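Side-chain contacts in CurD (Moorea producens 3L, PDB 5KP7), which probably acts as an acyltransferase of the hydroxymethylglutaryl-CoA synthase family, thiolase superfamily, and binds 4'-phosphopantetheine: residues Y270-T275 and F327-S332; G144-I149 and C355-S360; C104-I109 and N320-T325; G283-M288 and A298-D303; S77-A82 and L163-D168. The protein carries 3 engineered substitutions. All coordinates share one frame; numbering follows the deposited sequence.

Contact 1 (Y270-T275 and F327-S332); sequences YLSFHT and FLSLAS
S329 and S272 meet hydroxyl to hydroxyl, and most of the buried surface between strand 270-273 and helix 327-332 belongs to them. S329 OG and S272 OG form a hydrogen bond of 2.9 Å. Either could be the donor. S329 OG lies anti to its own backbone N (chi1 179°), a setting that directs the hydroxyl at the strand. The carbon behind the other hydroxyl also takes part: S272 CB packs on S329 OG at 3.3 Å. S272 OG has a second partner in T333 OG1, one helical turn beyond S329, so the serine is held to the helix at two points. F273 makes the third link, through its backbone. F273 N gives its proton to water 1 at 3.0 Å, and the same water is hydrogen-bonded to S329 OG at 2.7 Å. T275 OG1 donates to F273 O at 2.8 Å, from above the carbonyl plane, where the strand has ended. Small side chains let the two axes approach to 7.2 Å. Strand 270-273 is the outermost strand at its end of the sheet within this chain. Helix 325-336, buried against the mixed sheet, is consistent with the alpha/beta layering of the thiolase fold.

Contact 2 (G144-I149 and C355-S360); sequences GLQMAI and CSEFYS
E357 is the first residue of strand 355-360 to meet helix 144-149, where it faces Q146. Its CG is anti to the backbone N (chi1 -174°) and the chain stays extended, carrying the carboxylate out to the helix. E357 OE1 lies 3.6 Å from Q146 CD, with the amide and carboxylate planes 36° apart. No hydrogen bond forms here. The other oxygen, E357 OE2, bonds to Y139 OH. Y359 comes next and receives both Q146 and L145. Q146 NE2 sits over one face of the ring, nearest Y359 CD2 at 3.7 Å and offset toward the rim. The amide plane is steep to the ring, at 81°. L145 CD2 approaches Y359 CE2 obliquely at 3.9 Å, and is equally far from Y359 OH. That hydroxyl is hydrogen-bonded to T142 OG1, on the same helix as Q146 and one turn before it. An alanine in place of Q146 would probably leave a gap over the Y359 ring and take away the amide that packs against the E357 carboxylate. The contact therefore joins helix and sheet by packing, while E357 OE2 and Y359 OH have their partners in Y139 and T142.

Contact 3 (C104-I109 and N320-T325); sequences CSESGI and NIMGAT
M322, whose side chain packs on E106, has a backbone oxygen gripped twice. T325 N and T325 OG1 each reach M322 O at 3.1 Å, both from the same face of its carbonyl plane. The M322 side chain crosses that of E106 at about a right angle. E106 OE1 lies 3.4 Å from M322 CB. The M322 chain, bent at chi2 and chi3, brings M322 SD to 3.9 Å from E106 OE2. E106 OE2 makes a salt bridge with R227 NE, and so has a charged partner outside the two loops. Replacing E106 by an alanine would probably leave R227 without its carboxylate mate and uncover M322 CB. Both are connecting loops of a thiolase-type fold: one leaves strand 98-104, the other runs from helix 309-318 into helix 325-336. N320 belongs to the 4'-phosphopantetheine pocket. Its OD1 accepts from M322 N at 2.9 Å, an Asx turn. An ST turn shapes loop 104-109, where S107 N donates to S105 OG at 3.0 Å. Water 2 is a tentative link: it donates to E106 OE1 at 2.8 Å and accepts a weak bond from G323 N at 3.3 Å. G323 N also bonds to D168 OD2.

Contact 4 (G283-M288 and A298-D303); sequences GAHRNM and AEIEAD
H285 reaches across from helix 283-288 to D303 and I300 on helix 298-303. Its course starts at CB, with CG anti to the backbone N (chi1 168°). This setting carries the ring tip across to the next helix. CB and CG carry the ring, and the contacts begin at its outer atoms. On one side, H285 CD2 meets L271 CD1. On the other, H285 ND1 passes I300 CG2 at 4.1 Å. H285 CE1 comes edge-on to the backbone carbonyl of I300, with I300 O at 3.5 Å and in the ring plane. At the tip, H285 NE2 donates to D303 OD2 at 2.7 Å, with an N-H...O angle of 154°. The aspartate oxygen accepts with its anti lone pair. Ring and carboxylate are nearly coplanar, 15° apart. This is a His-carboxylate hydrogen bond between the successive helices 278-293 and 297-307, away from the annotated sites. Beside it, I300 CG2 lies 3.8 Å from R286 CA and I300 CD1 lies 3.9 Å from R286 O. R286 NH1 pairs with an acidic side chain of another protein's chain. D303 OD1 is held by R306 and R307. The geometry makes NE2 the donor, so it probably carries a proton. The two arginines probably keep D303 negatively charged, and a charged acceptor would strengthen the one direct hydrogen bond between the two segments.

Contact 5 (S77-A82 and L163-D168); sequences SYAVNA and LVIATD
A79 packs on I165 and T167, and this apolar contact makes up most of the meeting between helix 77-82 and strand 163-168. A79 CB touches I165 CG2 at 3.6 Å. The same methyl of I165 is 3.8 Å from A79 CA, and I165 CD1 reaches A79 O at 3.9 Å. I165 thus packs on A79 with both branches. Its CG1 lies beside the backbone N (chi1 -49°), which turns CG2 onto A79 CB and lets CD1 reach A79 O. T167 packs beside it: T167 CB and CG2 both lie 4.0 Å from A79 CB. I119 of helix 115-123 touches both A79 and I165 and extends this apolar surface. A second group of contacts surrounds the T167 hydroxyl. T167 OG1 sits 3.6 Å from Y78 CB and 3.8 Å from A79 N, and neither is a hydrogen bond. Its polar partner is P75 O, at the start of the same helix. The Y78 ring leads on to Y36, which it meets edge-to-face. No hydrogen bond runs directly between the two segments. The axes come within 7.9 Å, with the small A79 at the interface. Helix 75-89 is thereby laid on the sheet of the thiolase-like fold. The chemistry is apolar packing at A79, with one buried threonine hydroxyl satisfied by the first turn of the helix.

From the N terminus, contacts 5, 3 and 2 open in turn, at 77-82, 104-109 and 144-149. Contact 5 closes first, at 163-168, so it crosses both others and is complete before contact 1 opens. It ties helix 75-89 to strand 161-168. Contact 1 opens at 270-275. Contact 4 then opens and closes as a short helix-to-helix loop, nested inside contacts 1, 2 and 3. Contact 3 closes at 320-325, crossing contact 1, which closes at 327-332 and joins strand 270-273 to helix 325-336. Contact 2 closes last, at 355-360, crossing contact 3 and enclosing contact 1. Contacts 2 and 3 join the N-terminal to the C-terminal family regions. F327 touches L145 and Y359, joining contacts 1 and 2.

Contact 1 (Y270-T275 and F327-S332)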
# COMPACT_ATOMS: atom_id res chain seq x y z
N TYR A 270 -7.62 16.51 0.65
CA TYR A 270 -6.53 15.58 0.97
C TYR A 270 -6.33 14.63 -0.20
O TYR A 270 -7.24 14.46 -1.03
CB TYR A 270 -6.86 14.78 2.23
CG TYR A 270 -7.00 15.67 3.44
CD1 TYR A 270 -5.88 16.17 4.08
CD2 TYR A 270 -8.25 16.07 3.87
CE1 TYR A 270 -6.00 17.04 5.15
CE2 TYR A 270 -8.39 16.94 4.95
CZ TYR A 270 -7.27 17.42 5.59
OH TYR A 270 -7.38 18.33 6.64
N LEU A 271 -5.15 14.03 -0.26
CA LEU A 271 -4.81 12.99 -1.23
C LEU A 271 -4.22 11.80 -0.51
O LEU A 271 -3.31 11.96 0.31
CB LEU A 271 -3.80 13.54 -2.24
CG LEU A 271 -4.29 14.69 -3.11
CD1 LEU A 271 -3.10 15.36 -3.76
CD2 LEU A 271 -5.31 14.24 -4.14
N SER A 272 -4.78 10.61 -0.78
CA SER A 272 -4.28 9.34 -0.26
C SER A 272 -3.78 8.49 -1.41
O SER A 272 -4.39 8.51 -2.50
CB SER A 272 -5.36 8.59 0.52
OG SER A 272 -5.33 9.00 1.89
N PHE A 273 -2.67 7.79 -1.18
CA PHE A 273 -1.99 7.05 -2.26
C PHE A 273 -1.65 5.65 -1.77
O PHE A 273 -1.39 5.45 -0.57
CB PHE A 273 -0.64 7.72 -2.56
CG PHE A 273 -0.71 9.12 -3.17
CD1 PHE A 273 -0.92 10.23 -2.37
CD2 PHE A 273 -0.42 9.33 -4.51
CE1 PHE A 273 -0.89 11.51 -2.92
CE2 PHE A 273 -0.38 10.60 -5.07
CZ PHE A 273 -0.65 11.70 -4.26
N HIS A 274 -1.59 4.68 -2.70
CA HIS A 274 -0.86 3.47 -2.42
C HIS A 274 0.55 3.90 -2.03
O HIS A 274 1.17 4.67 -2.75
CB HIS A 274 -0.80 2.54 -3.65
CG HIS A 274 0.09 1.37 -3.41
ND1 HIS A 274 -0.08 0.56 -2.33
CD2 HIS A 274 1.21 0.94 -4.04
CE1 HIS A 274 0.87 -0.35 -2.30
NE2 HIS A 274 1.67 -0.14 -3.33
N THR A 275 1.04 3.41 -0.87
CA THR A 275 2.25 3.92 -0.25
C THR A 275 3.27 2.80 -0.00
O THR A 275 3.32 2.21 1.08
CB THR A 275 1.90 4.68 1.06
OG1 THR A 275 1.01 5.77 0.77
CG2 THR A 275 3.17 5.26 1.70
N PHE A 327 -6.16 1.92 1.65
CA PHE A 327 -7.25 2.01 2.62
C PHE A 327 -6.74 2.43 3.98
O PHE A 327 -7.41 3.20 4.68
CB PHE A 327 -8.04 0.70 2.71
CG PHE A 327 -8.71 0.29 1.41
CD1 PHE A 327 -9.07 1.22 0.46
CD2 PHE A 327 -8.99 -1.04 1.19
CE1 PHE A 327 -9.69 0.83 -0.74
CE2 PHE A 327 -9.63 -1.44 0.01
CZ PHE A 327 -9.98 -0.48 -0.94
N LEU A 328 -5.54 1.98 4.33
CA LEU A 328 -4.93 2.45 5.56
C LEU A 328 -4.61 3.95 5.46
O LEU A 328 -4.78 4.70 6.43
CB LEU A 328 -3.66 1.67 5.89
CG LEU A 328 -3.01 2.09 7.23
CD1 LEU A 328 -3.97 1.99 8.39
CD2 LEU A 328 -1.74 1.31 7.44
N SER A 329 -4.10 4.37 4.30
CA SER A 329 -3.84 5.79 4.06
C SER A 329 -5.11 6.64 4.20
O SER A 329 -5.12 7.69 4.86
CB SER A 329 -3.24 6.01 2.69
OG SER A 329 -3.03 7.39 2.49
N LEU A 330 -6.22 6.15 3.66
CA LEU A 330 -7.52 6.80 3.86
C LEU A 330 -7.89 6.93 5.35
O LEU A 330 -8.24 8.02 5.81
CB LEU A 330 -8.63 6.06 3.10
CG LEU A 330 -10.05 6.58 3.35
CD1 LEU A 330 -10.23 8.03 2.90
CD2 LEU A 330 -11.06 5.66 2.66
N ALA A 331 -7.76 5.84 6.10
CA ALA A 331 -8.05 5.87 7.52
C ALA A 331 -7.12 6.88 8.24
O ALA A 331 -7.55 7.62 9.13
CB ALA A 331 -7.87 4.50 8.12
N SER A 332 -5.85 6.89 7.82
CA SER A 332 -4.87 7.83 8.38
C SER A 332 -5.20 9.29 8.07
O SER A 332 -5.08 10.16 8.94
CB SER A 332 -3.48 7.46 7.89
OG SER A 332 -2.48 8.16 8.63
O HOH W 1 -0.78 8.14 1.11

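Contact 2 (G144-I149 and C355-S360)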
# COMPACT_ATOMS: atom_id res chain seq x y z
N GLY A 144 -11.82 -4.62 -5.45
CA GLY A 144 -12.88 -5.15 -4.59
C GLY A 144 -13.87 -4.09 -4.16
O GLY A 144 -15.10 -4.30 -4.19
N LEU A 145 -13.35 -2.92 -3.76
CA LEU A 145 -14.22 -1.84 -3.36
C LEU A 145 -15.13 -1.40 -4.52
O LEU A 145 -16.32 -1.18 -4.33
CB LEU A 145 -13.39 -0.65 -2.86
CG LEU A 145 -14.16 0.64 -2.53
CD1 LEU A 145 -15.29 0.46 -1.51
CD2 LEU A 145 -13.17 1.71 -2.08
N GLN A 146 -14.57 -1.28 -5.72
CA GLN A 146 -15.37 -0.91 -6.88
C GLN A 146 -16.44 -1.94 -7.20
O GLN A 146 -17.54 -1.57 -7.57
CB GLN A 146 -14.48 -0.61 -8.09
CG GLN A 146 -13.60 0.63 -7.88
CD GLN A 146 -14.40 1.91 -7.67
OE1 GLN A 146 -15.49 2.07 -8.20
NE2 GLN A 146 -13.87 2.81 -6.87
N MET A 147 -16.12 -3.22 -7.05
CA MET A 147 -17.15 -4.29 -7.29
C MET A 147 -18.28 -4.18 -6.26
O MET A 147 -19.46 -4.32 -6.60
CB MET A 147 -16.49 -5.68 -7.24
CG MET A 147 -15.52 -5.97 -8.39
SD MET A 147 -15.99 -5.54 -10.06
CE MET A 147 -15.17 -3.96 -10.27
N ALA A 148 -17.92 -3.88 -5.01
CA ALA A 148 -18.90 -3.72 -3.92
C ALA A 148 -19.80 -2.50 -4.17
O ALA A 148 -21.02 -2.57 -4.00
CB ALA A 148 -18.20 -3.65 -2.56
N ILE A 149 -19.18 -1.39 -4.56
CA ILE A 149 -19.92 -0.18 -4.93
C ILE A 149 -20.96 -0.53 -6.01
O ILE A 149 -22.13 -0.14 -5.95
CB ILE A 149 -18.95 0.92 -5.42
CG1 ILE A 149 -18.19 1.49 -4.23
CG2 ILE A 149 -19.71 2.03 -6.18
CD1 ILE A 149 -16.91 2.23 -4.58
N CYS A 355 -2.01 -2.27 -12.97
CA CYS A 355 -3.28 -1.56 -13.15
C CYS A 355 -3.36 -0.47 -12.08
O CYS A 355 -2.69 -0.55 -11.05
CB CYS A 355 -4.49 -2.51 -13.08
SG CYS A 355 -5.99 -1.81 -13.80
N SER A 356 -4.13 0.57 -12.33
CA SER A 356 -4.24 1.71 -11.45
C SER A 356 -5.58 2.39 -11.60
O SER A 356 -6.25 2.25 -12.62
CB SER A 356 -3.11 2.70 -11.72
OG SER A 356 -3.29 3.38 -12.97
N GLU A 357 -5.95 3.17 -10.58
CA GLU A 357 -7.20 3.88 -10.57
C GLU A 357 -7.13 5.10 -9.69
O GLU A 357 -6.55 5.04 -8.60
CB GLU A 357 -8.35 2.97 -10.13
CG GLU A 357 -9.73 3.57 -10.22
CD GLU A 357 -10.87 2.56 -10.29
OE1 GLU A 357 -12.02 3.01 -10.12
OE2 GLU A 357 -10.65 1.36 -10.59
N PHE A 358 -7.72 6.19 -10.16
CA PHE A 358 -7.91 7.40 -9.36
C PHE A 358 -9.40 7.61 -9.15
O PHE A 358 -10.20 7.51 -10.11
CB PHE A 358 -7.29 8.62 -10.04
CG PHE A 358 -7.31 9.88 -9.19
CD1 PHE A 358 -8.46 10.68 -9.10
CD2 PHE A 358 -6.21 10.23 -8.43
CE1 PHE A 358 -8.48 11.82 -8.28
CE2 PHE A 358 -6.24 11.34 -7.60
CZ PHE A 358 -7.36 12.14 -7.55
N TYR A 359 -9.80 7.86 -7.90
CA TYR A 359 -11.21 8.00 -7.56
C TYR A 359 -11.35 8.90 -6.35
O TYR A 359 -10.35 9.37 -5.86
CB TYR A 359 -11.85 6.63 -7.34
CG TYR A 359 -11.24 5.72 -6.29
CD1 TYR A 359 -10.05 5.05 -6.51
CD2 TYR A 359 -11.94 5.41 -5.14
CE1 TYR A 359 -9.53 4.15 -5.57
CE2 TYR A 359 -11.44 4.49 -4.20
CZ TYR A 359 -10.24 3.85 -4.44
OH TYR A 359 -9.77 2.91 -3.52
N SER A 360 -12.58 9.17 -5.90
CA SER A 360 -12.73 10.19 -4.83
C SER A 360 -14.00 10.03 -4.03
O SER A 360 -14.92 9.33 -4.45
CB SER A 360 -12.65 11.60 -5.44
OG SER A 360 -13.72 11.85 -6.36

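Contact 3 (C104-I109 and N320-T325)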
# COMPACT_ATOMS: atom_id res chain seq x y z
N CYS A 104 -9.21 -9.42 -0.82
CA CYS A 104 -8.30 -8.81 -1.80
C CYS A 104 -6.91 -9.03 -1.31
O CYS A 104 -6.55 -8.58 -0.20
CB CYS A 104 -8.61 -7.31 -1.93
SG CYS A 104 -10.34 -7.01 -2.41
N SER A 105 -6.10 -9.76 -2.06
CA SER A 105 -4.82 -10.22 -1.51
C SER A 105 -3.86 -10.64 -2.62
O SER A 105 -4.32 -11.04 -3.71
CB SER A 105 -5.06 -11.40 -0.53
OG SER A 105 -3.87 -11.72 0.17
N GLU A 106 -2.57 -10.57 -2.31
CA GLU A 106 -1.52 -11.21 -3.10
C GLU A 106 -0.76 -12.22 -2.24
O GLU A 106 0.35 -12.64 -2.60
CB GLU A 106 -0.62 -10.20 -3.80
CG GLU A 106 0.04 -9.19 -2.87
CD GLU A 106 0.45 -7.93 -3.63
OE1 GLU A 106 -0.37 -7.00 -3.76
OE2 GLU A 106 1.59 -7.89 -4.10
N SER A 107 -1.39 -12.66 -1.14
CA SER A 107 -0.82 -13.56 -0.14
C SER A 107 -1.72 -14.77 0.02
O SER A 107 -1.89 -15.31 1.15
CB SER A 107 -0.67 -12.82 1.23
OG SER A 107 0.07 -11.65 1.12
N GLY A 108 -2.32 -15.24 -1.08
CA GLY A 108 -3.29 -16.36 -1.01
C GLY A 108 -2.70 -17.66 -0.51
O GLY A 108 -1.48 -17.85 -0.52
N ILE A 109 -3.58 -18.51 -0.01
CA ILE A 109 -3.18 -19.77 0.63
C ILE A 109 -3.59 -21.01 -0.15
O ILE A 109 -3.32 -22.14 0.30
CB ILE A 109 -3.71 -19.85 2.07
CG1 ILE A 109 -5.23 -19.83 2.11
CG2 ILE A 109 -3.08 -18.76 2.91
CD1 ILE A 109 -5.84 -20.17 3.48
N ASN A 320 4.61 -1.25 3.82
CA ASN A 320 3.75 -1.51 2.68
C ASN A 320 2.92 -2.77 3.01
O ASN A 320 3.50 -3.85 3.21
CB ASN A 320 4.64 -1.80 1.46
CG ASN A 320 3.87 -2.05 0.19
OD1 ASN A 320 2.65 -1.97 0.14
ND2 ASN A 320 4.61 -2.27 -0.88
N ILE A 321 1.60 -2.61 3.06
CA ILE A 321 0.69 -3.73 3.30
C ILE A 321 -0.11 -4.05 2.02
O ILE A 321 -1.21 -4.57 2.07
CB ILE A 321 -0.17 -3.55 4.56
CG1 ILE A 321 -1.04 -2.29 4.53
CG2 ILE A 321 0.75 -3.48 5.75
CD1 ILE A 321 -2.12 -2.22 5.62
N MET A 322 0.55 -3.81 0.89
CA MET A 322 0.09 -4.22 -0.43
C MET A 322 -1.27 -3.71 -0.75
O MET A 322 -1.49 -2.52 -0.67
CB MET A 322 0.21 -5.75 -0.63
CG MET A 322 1.50 -6.36 -0.26
SD MET A 322 2.80 -5.62 -1.14
CE MET A 322 3.96 -5.64 0.22
N GLY A 323 -2.24 -4.58 -1.03
CA GLY A 323 -3.56 -4.11 -1.44
C GLY A 323 -4.37 -3.35 -0.42
O GLY A 323 -5.35 -2.71 -0.79
N ALA A 324 -3.99 -3.42 0.86
CA ALA A 324 -4.64 -2.70 1.94
C ALA A 324 -4.06 -1.28 2.17
O ALA A 324 -4.64 -0.49 2.92
CB ALA A 324 -4.53 -3.49 3.23
N THR A 325 -2.91 -0.96 1.57
CA THR A 325 -2.19 0.25 1.98
C THR A 325 -2.98 1.51 1.70
O THR A 325 -3.04 2.41 2.55
CB THR A 325 -0.80 0.34 1.33
OG1 THR A 325 -0.10 -0.89 1.52
CG2 THR A 325 -0.00 1.48 1.95
O HOH W 2 -2.99 -7.29 -2.68

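Contact 4 (G283-M288 and A298-D303)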
# COMPACT_ATOMS: atom_id res chain seq x y z
N GLY A 283 7.57 12.13 -3.75
CA GLY A 283 8.02 12.31 -5.14
C GLY A 283 6.91 12.34 -6.19
O GLY A 283 6.93 13.16 -7.11
N ALA A 284 5.94 11.44 -6.06
CA ALA A 284 4.78 11.42 -6.96
C ALA A 284 3.93 12.69 -6.89
O ALA A 284 3.57 13.27 -7.91
CB ALA A 284 3.94 10.17 -6.72
N HIS A 285 3.65 13.12 -5.67
CA HIS A 285 2.87 14.33 -5.45
C HIS A 285 3.62 15.53 -6.06
O HIS A 285 3.00 16.38 -6.70
CB HIS A 285 2.62 14.54 -3.95
CG HIS A 285 2.09 15.89 -3.59
ND1 HIS A 285 2.91 16.89 -3.13
CD2 HIS A 285 0.85 16.41 -3.63
CE1 HIS A 285 2.20 17.98 -2.91
NE2 HIS A 285 0.94 17.71 -3.20
N ARG A 286 4.93 15.59 -5.86
CA ARG A 286 5.75 16.67 -6.41
C ARG A 286 5.67 16.67 -7.94
O ARG A 286 5.44 17.71 -8.56
CB ARG A 286 7.19 16.53 -5.95
CG ARG A 286 8.19 17.54 -6.54
CD ARG A 286 9.59 16.93 -6.53
NE ARG A 286 9.98 16.67 -5.18
CZ ARG A 286 10.55 15.58 -4.68
NH1 ARG A 286 10.98 14.54 -5.39
NH2 ARG A 286 10.77 15.58 -3.37
N ASN A 287 5.79 15.48 -8.54
CA ASN A 287 5.71 15.37 -10.00
C ASN A 287 4.35 15.84 -10.53
O ASN A 287 4.27 16.60 -11.51
CB ASN A 287 6.01 13.93 -10.42
CG ASN A 287 6.10 13.76 -11.92
OD1 ASN A 287 5.42 12.89 -12.49
ND2 ASN A 287 6.95 14.53 -12.55
N MET A 288 3.28 15.41 -9.87
CA MET A 288 1.95 15.85 -10.25
C MET A 288 1.75 17.37 -10.13
O MET A 288 1.20 18.00 -11.04
CB MET A 288 0.89 15.14 -9.42
CG MET A 288 0.83 13.62 -9.64
SD MET A 288 0.07 13.15 -11.21
CE MET A 288 -1.65 13.39 -10.78
N ALA A 298 8.85 25.32 -2.79
CA ALA A 298 8.33 25.60 -1.43
C ALA A 298 6.80 25.39 -1.32
O ALA A 298 6.31 24.77 -0.38
CB ALA A 298 8.73 26.98 -0.95
N GLU A 299 6.08 25.87 -2.32
CA GLU A 299 4.64 25.73 -2.45
C GLU A 299 4.25 24.23 -2.47
O GLU A 299 3.30 23.80 -1.79
CB GLU A 299 4.27 26.38 -3.76
CG GLU A 299 2.82 26.61 -4.12
CD GLU A 299 2.70 27.31 -5.51
OE1 GLU A 299 3.70 27.90 -6.04
OE2 GLU A 299 1.60 27.23 -6.11
N ILE A 300 5.01 23.45 -3.22
CA ILE A 300 4.75 22.00 -3.32
C ILE A 300 4.95 21.35 -1.96
O ILE A 300 4.12 20.51 -1.55
CB ILE A 300 5.63 21.32 -4.39
CG1 ILE A 300 5.15 21.80 -5.78
CG2 ILE A 300 5.61 19.80 -4.25
CD1 ILE A 300 5.95 21.26 -6.95
N GLU A 301 6.02 21.72 -1.27
CA GLU A 301 6.30 21.12 0.04
C GLU A 301 5.22 21.48 1.07
O GLU A 301 4.82 20.62 1.87
CB GLU A 301 7.72 21.46 0.53
CG GLU A 301 8.04 21.03 1.97
CD GLU A 301 7.86 19.55 2.28
OE1 GLU A 301 7.74 18.72 1.35
OE2 GLU A 301 7.79 19.21 3.50
N ALA A 302 4.76 22.73 1.06
CA ALA A 302 3.66 23.12 1.95
C ALA A 302 2.39 22.33 1.63
O ALA A 302 1.69 21.88 2.53
CB ALA A 302 3.37 24.62 1.85
N ASP A 303 2.12 22.15 0.33
CA ASP A 303 0.96 21.40 -0.11
C ASP A 303 1.08 19.93 0.30
O ASP A 303 0.07 19.32 0.75
CB ASP A 303 0.77 21.52 -1.63
CG ASP A 303 -0.54 20.95 -2.10
OD1 ASP A 303 -1.62 21.54 -1.80
OD2 ASP A 303 -0.53 19.88 -2.73

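Contact 5 (S77-A82 and L163-D168)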
# COMPACT_ATOMS: atom_id res chain seq x y z
N SER A 77 -6.34 -14.77 9.46
CA SER A 77 -6.41 -14.25 10.81
C SER A 77 -6.28 -12.72 10.83
O SER A 77 -7.02 -12.06 11.56
CB SER A 77 -5.42 -14.96 11.74
OG SER A 77 -4.09 -14.57 11.57
N TYR A 78 -5.42 -12.17 9.97
CA TYR A 78 -5.31 -10.72 9.85
C TYR A 78 -6.67 -10.14 9.41
O TYR A 78 -7.14 -9.14 9.97
CB TYR A 78 -4.21 -10.35 8.85
CG TYR A 78 -2.89 -10.00 9.47
CD1 TYR A 78 -2.13 -10.95 10.15
CD2 TYR A 78 -2.38 -8.70 9.39
CE1 TYR A 78 -0.90 -10.60 10.72
CE2 TYR A 78 -1.17 -8.36 9.96
CZ TYR A 78 -0.42 -9.31 10.59
OH TYR A 78 0.78 -8.90 11.17
N ALA A 79 -7.27 -10.75 8.39
CA ALA A 79 -8.55 -10.30 7.86
C ALA A 79 -9.67 -10.34 8.88
O ALA A 79 -10.46 -9.38 8.99
CB ALA A 79 -8.95 -11.12 6.64
N VAL A 80 -9.78 -11.45 9.62
CA VAL A 80 -10.80 -11.57 10.64
C VAL A 80 -10.61 -10.52 11.74
O VAL A 80 -11.57 -9.91 12.20
CB VAL A 80 -10.87 -13.02 11.19
CG1 VAL A 80 -11.78 -13.09 12.42
CG2 VAL A 80 -11.32 -13.99 10.09
N ASN A 81 -9.37 -10.31 12.19
CA ASN A 81 -9.10 -9.29 13.18
C ASN A 81 -9.43 -7.88 12.70
O ASN A 81 -9.89 -7.04 13.51
CB ASN A 81 -7.66 -9.42 13.68
CG ASN A 81 -7.47 -10.67 14.54
OD1 ASN A 81 -8.33 -11.02 15.33
ND2 ASN A 81 -6.33 -11.31 14.41
N ALA A 82 -9.23 -7.61 11.40
CA ALA A 82 -9.61 -6.32 10.83
C ALA A 82 -11.13 -6.15 10.78
O ALA A 82 -11.66 -5.05 11.08
CB ALA A 82 -9.00 -6.15 9.46
N LEU A 163 -18.83 -6.91 2.25
CA LEU A 163 -17.67 -6.77 3.10
C LEU A 163 -16.43 -7.02 2.24
O LEU A 163 -16.29 -8.09 1.66
CB LEU A 163 -17.73 -7.79 4.24
CG LEU A 163 -16.61 -7.81 5.27
CD1 LEU A 163 -16.57 -6.52 6.06
CD2 LEU A 163 -16.76 -9.03 6.19
N VAL A 164 -15.57 -6.01 2.16
CA VAL A 164 -14.36 -6.08 1.35
C VAL A 164 -13.18 -6.01 2.31
O VAL A 164 -13.08 -5.05 3.08
CB VAL A 164 -14.28 -4.91 0.35
CG1 VAL A 164 -12.96 -4.96 -0.42
CG2 VAL A 164 -15.47 -4.92 -0.61
N ILE A 165 -12.32 -7.03 2.29
CA ILE A 165 -11.17 -7.04 3.19
C ILE A 165 -9.92 -7.22 2.38
O ILE A 165 -9.74 -8.23 1.69
CB ILE A 165 -11.22 -8.14 4.28
CG1 ILE A 165 -12.58 -8.16 4.99
CG2 ILE A 165 -10.09 -7.95 5.28
CD1 ILE A 165 -12.76 -9.36 5.89
N ALA A 166 -9.05 -6.21 2.45
CA ALA A 166 -7.73 -6.27 1.85
C ALA A 166 -6.77 -6.75 2.94
O ALA A 166 -6.71 -6.16 4.03
CB ALA A 166 -7.30 -4.91 1.30
N THR A 167 -6.10 -7.86 2.68
CA THR A 167 -5.22 -8.50 3.66
C THR A 167 -3.97 -9.02 3.01
O THR A 167 -4.04 -9.66 1.95
CB THR A 167 -5.95 -9.64 4.43
OG1 THR A 167 -5.06 -10.19 5.38
CG2 THR A 167 -6.47 -10.72 3.49
N ASP A 168 -2.81 -8.71 3.58
CA ASP A 168 -1.52 -9.17 3.02
C ASP A 168 -0.47 -9.27 4.13
O ASP A 168 -0.49 -8.48 5.09
CB ASP A 168 -1.04 -8.26 1.88
CG ASP A 168 -1.66 -8.61 0.52
OD1 ASP A 168 -1.50 -9.75 0.05
OD2 ASP A 168 -2.29 -7.73 -0.09